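Local coordinates for protein citrinin polyketide synthase (Monascus purpureus, PDB 5MPT) that carries out programmed C-methylation, as the methyltransferase domain of the non-reducing polyketide synthase that makes the keto-aldehyde precursor of the mycotoxin citrinin, at residues 8-13 with 199-204. Residues are numbered along the deposited sequence; the frame is centred on the assembly and turned at random.
Sequences GGSILP and KRLPNT
I11 and P202 pack against each other where segment 8-13, near the start of this excised domain, runs beside loop 199-204, which joins helix 181-198 to strand 208-213, the first in sequence of the seven-stranded Rossmann-like methyltransferase sheet. The two loops run roughly antiparallel, and no direct hydrogen bond links them. Apolar contacts carry most of the join. The I11 side chain crosses the P202 ring at about a right angle, with CG2 3.7 Å from P202 CG; chi1 of -64° sets this methyl branch opposite the backbone N, while CD1 lies near P202 CB. P13, at the N-cap position of helix 14-26, reaches toward the same proline, its CD 3.8 Å from P202 CD. On the inner side L12 and L201 lie side by side and point the same way, L12 CD1 touching L201 CD2 at 3.6 Å; L12 also rests on I17 and L201 on A16, so helix 14-26 joins the packing. L201 CD2 reaches P13 CD as well, 3.9 Å away. The polar link is a water, which accepts from I11 N at 2.7 Å and donates to P202 O and to T204 OG1, a hydroxyl also bonded to E206. The S10 backbone bonds to that of P207, and S10 O to H280 NE2 on strand 279-285; S10 OG turns back on its own segment, donating to I11 O at 3.0 Å from above the carbonyl plane, 45° out of it.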
ATOM      1  N   GLY A   8     -16.424  -7.156 -28.722  1.00 64.07           N
ATOM      2  CA  GLY A   8     -17.586  -6.890 -27.904  1.00 60.66           C
ATOM      3  C   GLY A   8     -17.317  -7.326 -26.475  1.00 56.78           C
ATOM      4  O   GLY A   8     -16.936  -8.475 -26.223  1.00 53.45           O
ATOM      5  N   GLY A   9     -17.494  -6.396 -25.537  1.00 54.05           N
ATOM      6  CA  GLY A   9     -17.373  -6.678 -24.127  1.00 46.13           C
ATOM      7  C   GLY A   9     -18.731  -6.736 -23.445  1.00 36.46           C
ATOM      8  O   GLY A   9     -19.779  -6.410 -24.007  1.00 34.52           O
ATOM      9  N   SER A  10     -18.676  -7.149 -22.184  1.00 30.74           N
ATOM     10  CA  SER A  10     -19.866  -7.300 -21.370  1.00 28.85           C
ATOM     11  C   SER A  10     -20.600  -5.961 -21.223  1.00 24.65           C
ATOM     12  O   SER A  10     -20.009  -4.876 -21.312  1.00 24.19           O
ATOM     13  CB  SER A  10     -19.445  -7.842 -19.994  1.00 34.34           C
ATOM     14  OG  SER A  10     -20.518  -7.884 -19.048  1.00 39.21           O
ATOM     15  N   ILE A  11     -21.890  -6.051 -20.920  1.00 24.27           N
ATOM     16  CA  ILE A  11     -22.669  -4.900 -20.471  1.00 23.20           C
ATOM     17  C   ILE A  11     -22.359  -4.638 -19.007  1.00 24.19           C
ATOM     18  O   ILE A  11     -22.307  -5.578 -18.201  1.00 28.38           O
ATOM     19  CB  ILE A  11     -24.168  -5.158 -20.662  1.00 21.78           C
ATOM     20  CG1 ILE A  11     -24.473  -5.310 -22.140  1.00 23.38           C
ATOM     21  CG2 ILE A  11     -24.970  -3.989 -20.094  1.00 22.55           C
ATOM     22  CD1 ILE A  11     -25.891  -5.602 -22.423  1.00 24.32           C
ATOM     23  N   LEU A  12     -22.220  -3.366 -18.635  1.00 22.61           N
ATOM     24  CA  LEU A  12     -21.856  -2.987 -17.263  1.00 22.67           C
ATOM     25  C   LEU A  12     -22.750  -1.838 -16.821  1.00 22.84           C
ATOM     26  O   LEU A  12     -22.389  -0.667 -16.945  1.00 24.89           O
ATOM     27  CB  LEU A  12     -20.376  -2.625 -17.162  1.00 23.53           C
ATOM     28  CG  LEU A  12     -19.937  -2.239 -15.775  1.00 24.58           C
ATOM     29  CD1 LEU A  12     -20.358  -3.295 -14.746  1.00 25.45           C
ATOM     30  CD2 LEU A  12     -18.405  -2.056 -15.820  1.00 23.21           C
ATOM     31  N   PRO A  13     -23.971  -2.140 -16.370  1.00 22.95           N
ATOM     32  CA  PRO A  13     -24.881  -1.062 -15.954  1.00 24.96           C
ATOM     33  C   PRO A  13     -24.333  -0.305 -14.748  1.00 25.06           C
ATOM     34  O   PRO A  13     -23.722  -0.890 -13.843  1.00 24.35           O
ATOM     35  CB  PRO A  13     -26.185  -1.802 -15.607  1.00 27.15           C
ATOM     36  CG  PRO A  13     -26.025  -3.190 -16.145  1.00 26.21           C
ATOM     37  CD  PRO A  13     -24.560  -3.474 -16.159  1.00 23.66           C
ATOM     38  N   LYS A 199     -23.093 -10.602 -10.148  1.00 28.87           N
ATOM     39  CA  LYS A 199     -24.469 -11.111 -10.028  1.00 25.97           C
ATOM     40  C   LYS A 199     -25.491 -10.214 -10.703  1.00 25.37           C
ATOM     41  O   LYS A 199     -26.612 -10.672 -10.971  1.00 25.69           O
ATOM     42  CB  LYS A 199     -24.886 -11.246  -8.537  1.00 29.76           C
ATOM     43  CG  LYS A 199     -24.311 -12.398  -7.756  1.00 38.98           C
ATOM     44  CD  LYS A 199     -24.614 -12.199  -6.254  1.00 45.87           C
ATOM     45  CE  LYS A 199     -24.721 -13.511  -5.463  1.00 52.92           C
ATOM     46  NZ  LYS A 199     -23.624 -14.470  -5.765  1.00 58.85           N
ATOM     47  N   ARG A 200     -25.144  -8.958 -10.965  1.00 25.45           N
ATOM     48  CA  ARG A 200     -26.042  -7.945 -11.488  1.00 26.62           C
ATOM     49  C   ARG A 200     -25.762  -7.636 -12.947  1.00 28.78           C
ATOM     50  O   ARG A 200     -26.352  -6.699 -13.501  1.00 32.73           O
ATOM     51  CB  ARG A 200     -25.931  -6.667 -10.664  1.00 28.61           C
ATOM     52  CG  ARG A 200     -26.577  -6.790  -9.287  1.00 39.36           C
ATOM     53  CD  ARG A 200     -25.809  -6.000  -8.216  1.00 47.72           C
ATOM     54  NE  ARG A 200     -26.544  -5.906  -6.955  1.00 48.34           N
ATOM     55  CZ  ARG A 200     -26.360  -6.697  -5.899  1.00 45.30           C
ATOM     56  NH1 ARG A 200     -25.455  -7.672  -5.920  1.00 38.32           N
ATOM     57  NH2 ARG A 200     -27.107  -6.513  -4.819  1.00 48.78           N
ATOM     58  N   LEU A 201     -24.852  -8.401 -13.583  1.00 24.70           N
ATOM     59  CA  LEU A 201     -24.474  -8.121 -14.958  1.00 23.81           C
ATOM     60  C   LEU A 201     -25.340  -8.927 -15.918  1.00 19.64           C
ATOM     61  O   LEU A 201     -25.675 -10.083 -15.634  1.00 21.34           O
ATOM     62  CB  LEU A 201     -23.018  -8.469 -15.194  1.00 27.69           C
ATOM     63  CG  LEU A 201     -22.083  -7.652 -14.302  1.00 26.44           C
ATOM     64  CD1 LEU A 201     -20.623  -7.823 -14.729  1.00 24.10           C
ATOM     65  CD2 LEU A 201     -22.466  -6.164 -14.313  1.00 27.17           C
ATOM     66  N   PRO A 202     -25.718  -8.336 -17.062  1.00 18.54           N
ATOM     67  CA  PRO A 202     -26.304  -9.132 -18.144  1.00 19.85           C
ATOM     68  C   PRO A 202     -25.282 -10.152 -18.612  1.00 21.17           C
ATOM     69  O   PRO A 202     -24.075  -9.927 -18.527  1.00 22.58           O
ATOM     70  CB  PRO A 202     -26.613  -8.093 -19.231  1.00 18.10           C
ATOM     71  CG  PRO A 202     -26.752  -6.782 -18.479  1.00 16.49           C
ATOM     72  CD  PRO A 202     -25.729  -6.893 -17.352  1.00 19.53           C
ATOM     73  N   ASN A 203     -25.776 -11.278 -19.072  1.00 23.02           N
ATOM     74  CA  ASN A 203     -24.972 -12.349 -19.655  1.00 29.15           C
ATOM     75  C   ASN A 203     -25.186 -12.351 -21.165  1.00 28.07           C
ATOM     76  O   ASN A 203     -26.245 -12.771 -21.653  1.00 30.80           O
ATOM     77  CB  ASN A 203     -25.362 -13.696 -19.048  1.00 37.42           C
ATOM     78  CG  ASN A 203     -24.404 -14.810 -19.417  1.00 44.37           C
ATOM     79  OD1 ASN A 203     -23.684 -14.717 -20.411  1.00 48.42           O
ATOM     80  ND2 ASN A 203     -24.379 -15.872 -18.605  1.00 44.82           N
ATOM     81  N   THR A 204     -24.173 -11.925 -21.914  1.00 25.78           N
ATOM     82  CA  THR A 204     -24.223 -11.936 -23.369  1.00 28.40           C
ATOM     83  C   THR A 204     -23.207 -12.893 -23.973  1.00 31.78           C
ATOM     84  O   THR A 204     -23.112 -12.981 -25.198  1.00 33.57           O
ATOM     85  CB  THR A 204     -24.000 -10.535 -23.939  1.00 29.40           C
ATOM     86  OG1 THR A 204     -22.771 -10.001 -23.422  1.00 29.38           O
ATOM     87  CG2 THR A 204     -25.147  -9.612 -23.574  1.00 28.95           C
TER
HETATM   88  O   HOH W   1     -23.285  -8.397 -21.023  1.00 31.82           O